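PDB 2XRH: protein HP0721 from Helicobacter pylori, which is a secreted protein of unknown function from the DUF1104 family, whose helical fragment here binds nicotinic acid in a pocket. Local coordinates for residues K9-T14 with A20-V25; D33-L38 with G87-M92. All coordinates share one frame; numbering follows the deposited sequence.

Contact 1: residues K9-T14 with A20-V25; sequences KDFSKT and AKMAGV
Phe11 and Thr14, the two residues of 9-14 that reach Met22 of 20-25, are the first and last of a type I beta turn that leads into helix 16-21. The turn's own backbone bond, from Thr14 N to Phe11 O, is weak. Segment 20-25 takes in the last two helical residues, 20-21, and then leaves the helix through turns: Ala23 N bonds to Ala20 O, and Val25 N to Met22 O at 3.0 Å. No backbone atoms pair between the segments, whose nearest alpha carbons, Thr14 CA and Ala20 CA, stay 9.9 Å apart; side chains alone close the gap. Overlapping the start of the beta turn, Asp10 OD1 accepts Ser12 N at 2.9 Å, an Asx turn in which the N-H arrives from above the carboxylate plane, 59° out of it.

Met22 fills the space between. Its CG sits between backbone N and carbonyl carbon (chi1 62°), the chain runs straight through chi2, and a bend at chi3 turns the methyl toward Thr14. Met22 SD lies 3.6 Å from Phe11 CE1 and 4.7 Å from the ring centroid, a Met-aromatic contact in which the sulfur approaches obliquely, 62° off the ring normal. Met22 CE meets Thr14 CG2 tip to tip at 4.0 Å. In this strandless, four-helix chain the contact is a small surface cluster: the loop before helix 16-21 and the residues that end it meet through one methionine, with Leu19 of the helix touching both Phe11 and Thr14. Phe11 also packs edge-to-face with Tyr34 of helix 31-44, and Thr14 O takes a hydrogen bond from Arg41 NH2. Asn64 ND2 of helix 47-65 donates to Lys21 O and Ala23 O, and Gly24, farther along, touches the bound nicotinic acid.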
loop_
_atom_site.group_PDB
_atom_site.type_symbol
_atom_site.label_atom_id
_atom_site.label_comp_id
_atom_site.label_asym_id
_atom_site.label_seq_id
_atom_site.Cartn_x
_atom_site.Cartn_y
_atom_site.Cartn_z
ATOM N N LYS A 9 2.581 -29.191 10.807
ATOM C CA LYS A 9 1.856 -28.047 10.244
ATOM C C LYS A 9 2.850 -26.910 10.079
ATOM O O LYS A 9 2.966 -26.018 10.930
ATOM C CB LYS A 9 0.666 -27.598 11.106
ATOM C CG LYS A 9 -0.126 -26.408 10.507
ATOM C CD LYS A 9 -1.124 -25.843 11.515
ATOM C CE LYS A 9 -1.767 -24.542 11.027
ATOM N NZ LYS A 9 -2.526 -24.719 9.761
ATOM N N ASP A 10 3.586 -26.957 8.983
ATOM C CA ASP A 10 4.539 -25.903 8.678
ATOM C C ASP A 10 4.892 -25.927 7.184
ATOM O O ASP A 10 4.269 -26.645 6.390
ATOM C CB ASP A 10 5.786 -26.019 9.592
ATOM C CG ASP A 10 6.590 -27.320 9.372
ATOM O OD1 ASP A 10 6.630 -27.875 8.243
ATOM O OD2 ASP A 10 7.197 -27.793 10.366
ATOM N N PHE A 11 5.888 -25.127 6.821
ATOM C CA PHE A 11 6.352 -24.969 5.458
ATOM C C PHE A 11 7.715 -25.616 5.290
ATOM O O PHE A 11 8.362 -25.434 4.272
ATOM C CB PHE A 11 6.479 -23.488 5.177
ATOM C CG PHE A 11 5.193 -22.737 5.300
ATOM C CD1 PHE A 11 4.233 -22.798 4.298
ATOM C CD2 PHE A 11 4.959 -21.930 6.413
ATOM C CE1 PHE A 11 3.058 -22.028 4.401
ATOM C CE2 PHE A 11 3.797 -21.212 6.542
ATOM C CZ PHE A 11 2.846 -21.270 5.550
ATOM N N SER A 12 8.148 -26.409 6.268
ATOM C CA SER A 12 9.481 -27.030 6.157
ATOM C C SER A 12 9.585 -28.088 5.024
ATOM O O SER A 12 10.682 -28.370 4.538
ATOM C CB SER A 12 9.887 -27.642 7.506
ATOM O OG SER A 12 8.938 -28.610 7.888
ATOM N N LYS A 13 8.469 -28.674 4.610
ATOM C CA LYS A 13 8.480 -29.680 3.536
ATOM C C LYS A 13 8.037 -29.140 2.175
ATOM O O LYS A 13 7.995 -29.868 1.183
ATOM C CB LYS A 13 7.614 -30.883 3.936
ATOM C CG LYS A 13 8.123 -31.663 5.154
ATOM C CD LYS A 13 9.505 -32.320 4.894
ATOM C CE LYS A 13 10.013 -33.134 6.110
ATOM N NZ LYS A 13 9.557 -34.575 6.060
ATOM N N THR A 14 7.694 -27.854 2.123
ATOM C CA THR A 14 7.197 -27.239 0.892
ATOM C C THR A 14 8.379 -26.868 0.011
ATOM O O THR A 14 9.360 -26.322 0.505
ATOM C CB THR A 14 6.351 -25.975 1.249
ATOM O OG1 THR A 14 5.326 -26.376 2.171
ATOM C CG2 THR A 14 5.692 -25.296 0.008
ATOM N N ALA A 20 7.102 -19.820 -3.241
ATOM C CA ALA A 20 6.937 -18.631 -4.084
ATOM C C ALA A 20 5.498 -18.460 -4.583
ATOM O O ALA A 20 4.955 -17.347 -4.532
ATOM C CB ALA A 20 7.892 -18.651 -5.248
ATOM N N LYS A 21 4.864 -19.543 -5.024
ATOM C CA LYS A 21 3.519 -19.494 -5.607
ATOM C C LYS A 21 2.426 -19.055 -4.627
ATOM O O LYS A 21 1.391 -18.574 -5.051
ATOM C CB LYS A 21 3.163 -20.843 -6.211
ATOM C CG LYS A 21 3.861 -21.078 -7.527
ATOM C CD LYS A 21 3.658 -22.478 -8.031
ATOM C CE LYS A 21 4.205 -22.573 -9.445
ATOM N NZ LYS A 21 4.021 -23.909 -10.017
ATOM N N MET A 22 2.686 -19.200 -3.342
ATOM C CA MET A 22 1.706 -18.810 -2.313
ATOM C C MET A 22 1.933 -17.368 -1.846
ATOM O O MET A 22 1.201 -16.874 -0.986
ATOM C CB MET A 22 1.665 -19.771 -1.144
ATOM C CG MET A 22 2.903 -19.880 -0.408
ATOM S SD MET A 22 2.753 -21.029 1.004
ATOM C CE MET A 22 2.722 -22.589 0.183
ATOM N N ALA A 23 2.920 -16.671 -2.408
ATOM C CA ALA A 23 3.160 -15.283 -1.998
ATOM C C ALA A 23 1.916 -14.443 -2.198
ATOM O O ALA A 23 1.276 -14.445 -3.227
ATOM C CB ALA A 23 4.334 -14.656 -2.741
ATOM N N GLY A 24 1.585 -13.716 -1.152
ATOM C CA GLY A 24 0.395 -12.823 -1.162
ATOM C C GLY A 24 -0.911 -13.469 -0.757
ATOM O O GLY A 24 -1.911 -12.762 -0.549
ATOM N N VAL A 25 -0.937 -14.793 -0.634
ATOM C CA VAL A 25 -2.148 -15.541 -0.281
ATOM C C VAL A 25 -2.051 -16.268 1.041
ATOM O O VAL A 25 -3.063 -16.768 1.518
ATOM C CB VAL A 25 -2.551 -16.522 -1.384
ATOM C CG1 VAL A 25 -2.712 -15.782 -2.657
ATOM C CG2 VAL A 25 -1.574 -17.549 -1.545
#

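Contact 2: residues D33-L38 with G87-M92; sequences DYTKEL and GNMEDM. With NIO (nicotinic acid), chain B.
Met89 folds its thioether against helix 31-44, where it lies against Thr35 and Lys36. Met89 CE rests 3.7 Å from Thr35 CG2, the two side chains sliding past each other in opposite directions, and the same methyl also touches Lys36 CG. Met89 SD lies 3.7 Å from Lys36 CE, against the aliphatic part of the lysine. Bends at chi2 (-67°) and chi3 (-64°) curl the methionine back so that sulfur and methyl both face the helix, while Lys36, extended beyond CG, runs across it. No hydrogen bond joins the segments, and the contact is apolar throughout, with Thr35 buried and Lys36 on the exposed side.

Thr35 divides its two branches. With CG2 given to Met89, Thr35 OG1, hydrogen-bonded to Ile31 O one helical turn back, stands 3.2 Å from nicotinic acid N; the bond to Ile31 probably helps to hold the hydroxyl there. From the loop, Met92 places CG 3.7 Å from ligand C4 and SD 3.9 Å from C3. Tyr34 approaches ligand C1 with its ring edge, near the ring plane; Leu38 CG lies 4.1 Å above one face of that ring, over its centre, and Tyr34 OH is hydrogen-bonded to Leu19 O.

Further out, Leu84 of helix 70-86 touches both Thr35 and Met89, and Met92 packs on Gln77 and Lys81 of the same helix. Arg76 NH1, also from that helix, hydrogen-bonds to the ligand. The loop position is set where helix 70-86 ends: Met89 N bonds to Leu84 O and Asn88 N to Lys85 O, with Asn88 at positive phi as the C-prime residue. This is a Schellman motif, and the chain leaving it forms part of the nicotinic acid pocket.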
loop_
_atom_site.group_PDB
_atom_site.type_symbol
_atom_site.label_atom_id
_atom_site.label_comp_id
_atom_site.label_asym_id
_atom_site.label_seq_id
_atom_site.Cartn_x
_atom_site.Cartn_y
_atom_site.Cartn_z
ATOM N N ASP A 33 5.521 -17.854 10.355
ATOM C CA ASP A 33 6.139 -19.097 9.970
ATOM C C ASP A 33 6.564 -19.086 8.506
ATOM O O ASP A 33 7.640 -19.545 8.165
ATOM C CB ASP A 33 5.194 -20.270 10.207
ATOM C CG ASP A 33 5.057 -20.644 11.692
ATOM O OD1 ASP A 33 5.821 -20.146 12.544
ATOM O OD2 ASP A 33 4.152 -21.437 11.995
ATOM N N TYR A 34 5.735 -18.517 7.642
ATOM C CA TYR A 34 6.092 -18.417 6.230
ATOM C C TYR A 34 7.340 -17.575 6.037
ATOM O O TYR A 34 8.249 -17.956 5.301
ATOM C CB TYR A 34 4.924 -17.795 5.483
ATOM C CG TYR A 34 5.115 -17.602 3.981
ATOM C CD1 TYR A 34 5.196 -18.653 3.109
ATOM C CD2 TYR A 34 5.123 -16.307 3.451
ATOM C CE1 TYR A 34 5.345 -18.441 1.723
ATOM C CE2 TYR A 34 5.248 -16.088 2.105
ATOM C CZ TYR A 34 5.364 -17.136 1.237
ATOM O OH TYR A 34 5.490 -16.907 -0.117
ATOM N N THR A 35 7.384 -16.430 6.672
ATOM C CA THR A 35 8.494 -15.495 6.553
ATOM C C THR A 35 9.774 -16.105 7.112
ATOM O O THR A 35 10.818 -16.021 6.483
ATOM C CB THR A 35 8.156 -14.199 7.289
ATOM O OG1 THR A 35 6.955 -13.632 6.744
ATOM C CG2 THR A 35 9.265 -13.180 7.226
ATOM N N LYS A 36 9.677 -16.770 8.267
ATOM C CA LYS A 36 10.817 -17.509 8.805
ATOM C C LYS A 36 11.314 -18.569 7.815
ATOM O O LYS A 36 12.525 -18.717 7.647
ATOM C CB LYS A 36 10.483 -18.120 10.172
ATOM C CG LYS A 36 10.287 -17.082 11.277
ATOM C CD LYS A 36 9.855 -17.712 12.597
ATOM C CE LYS A 36 9.885 -16.667 13.701
ATOM N NZ LYS A 36 9.466 -17.241 15.047
ATOM N N GLU A 37 10.424 -19.296 7.169
ATOM C CA GLU A 37 10.822 -20.312 6.212
ATOM C C GLU A 37 11.522 -19.690 4.994
ATOM O O GLU A 37 12.559 -20.161 4.570
ATOM C CB GLU A 37 9.685 -21.204 5.778
ATOM C CG GLU A 37 10.146 -22.406 4.941
ATOM C CD GLU A 37 10.882 -23.482 5.764
ATOM O OE1 GLU A 37 10.650 -23.563 6.993
ATOM O OE2 GLU A 37 11.690 -24.224 5.186
ATOM N N LEU A 38 10.988 -18.595 4.490
ATOM C CA LEU A 38 11.582 -17.907 3.334
ATOM C C LEU A 38 12.965 -17.423 3.677
ATOM O O LEU A 38 13.864 -17.622 2.891
ATOM C CB LEU A 38 10.698 -16.732 2.916
ATOM C CG LEU A 38 9.376 -16.971 2.199
ATOM C CD1 LEU A 38 8.743 -15.594 1.895
ATOM C CD2 LEU A 38 9.541 -17.818 0.937
ATOM N N GLY A 87 5.286 -11.397 16.242
ATOM C CA GLY A 87 6.266 -12.438 16.120
ATOM C C GLY A 87 7.659 -11.887 16.218
ATOM O O GLY A 87 8.598 -12.595 15.931
ATOM N N ASN A 88 7.772 -10.612 16.610
ATOM C CA ASN A 88 9.047 -9.885 16.694
ATOM C C ASN A 88 9.900 -9.866 15.418
ATOM O O ASN A 88 11.139 -9.794 15.470
ATOM C CB ASN A 88 9.821 -10.352 17.944
ATOM C CG ASN A 88 9.019 -10.118 19.212
ATOM O OD1 ASN A 88 8.986 -9.006 19.734
ATOM N ND2 ASN A 88 8.311 -11.151 19.673
ATOM N N MET A 89 9.216 -9.867 14.268
ATOM C CA MET A 89 9.865 -9.858 12.957
ATOM C C MET A 89 10.100 -8.428 12.480
ATOM O O MET A 89 9.511 -7.486 13.010
ATOM C CB MET A 89 9.039 -10.632 11.911
ATOM C CG MET A 89 8.660 -12.082 12.283
ATOM S SD MET A 89 10.047 -13.230 12.402
ATOM C CE MET A 89 10.644 -13.237 10.703
ATOM N N GLU A 90 10.921 -8.315 11.431
ATOM C CA GLU A 90 11.600 -7.069 10.920
ATOM C C GLU A 90 10.863 -5.828 10.283
ATOM O O GLU A 90 11.542 -5.003 9.669
ATOM C CB GLU A 90 12.674 -7.549 9.903
ATOM C CG GLU A 90 13.432 -6.457 9.112
ATOM C CD GLU A 90 14.578 -7.006 8.283
ATOM O OE1 GLU A 90 15.645 -7.306 8.867
ATOM O OE2 GLU A 90 14.423 -7.117 7.040
ATOM N N ASP A 91 9.559 -5.627 10.477
ATOM C CA ASP A 91 8.754 -4.662 9.666
ATOM C C ASP A 91 8.827 -4.946 8.173
ATOM O O ASP A 91 9.905 -5.115 7.634
ATOM C CB ASP A 91 9.218 -3.196 9.772
ATOM C CG ASP A 91 9.555 -2.775 11.153
ATOM O OD1 ASP A 91 8.615 -2.407 11.893
ATOM O OD2 ASP A 91 10.768 -2.756 11.470
ATOM N N MET A 92 7.688 -4.928 7.493
ATOM C CA MET A 92 7.690 -4.849 6.042
ATOM C C MET A 92 8.357 -3.554 5.611
ATOM O O MET A 92 8.109 -2.487 6.200
ATOM C CB MET A 92 6.254 -4.832 5.494
ATOM C CG MET A 92 5.547 -6.177 5.491
ATOM S SD MET A 92 3.864 -6.024 4.789
ATOM C CE MET A 92 3.152 -5.181 6.205
HETATM N N NIO B . 5.888 -12.012 4.230
HETATM C C1 NIO B . 4.740 -12.055 3.521
HETATM C C2 NIO B . 4.094 -10.865 3.141
HETATM C C3 NIO B . 4.598 -9.651 3.509
HETATM C C4 NIO B . 5.780 -9.649 4.234
HETATM C C5 NIO B . 6.405 -10.842 4.587
HETATM C C6 NIO B . 2.782 -10.909 2.443
HETATM O O1 NIO B . 1.986 -9.951 2.660
HETATM O O2 NIO B . 2.489 -11.893 1.752
#

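In the fold
The contacts come in series along the chain: contact 1 closes around helix 16-21 before contact 2 joins helix 31-44 to the loop after helix 70-86. Their centres are 13 Å apart, and both belong to the DUF1104 part of the chain. Helix 31-44 connects them through Tyr34, which packs against Phe11, Met22 and Ala23 of contact 1; Met22 CG, for example, is 3.5 Å from Tyr34 CE1. Both contacts also border the nicotinic acid pocket, contact 1 supplying Gly24 and contact 2 Thr35 and Met92. The pocket is thus assembled from parts far apart in sequence.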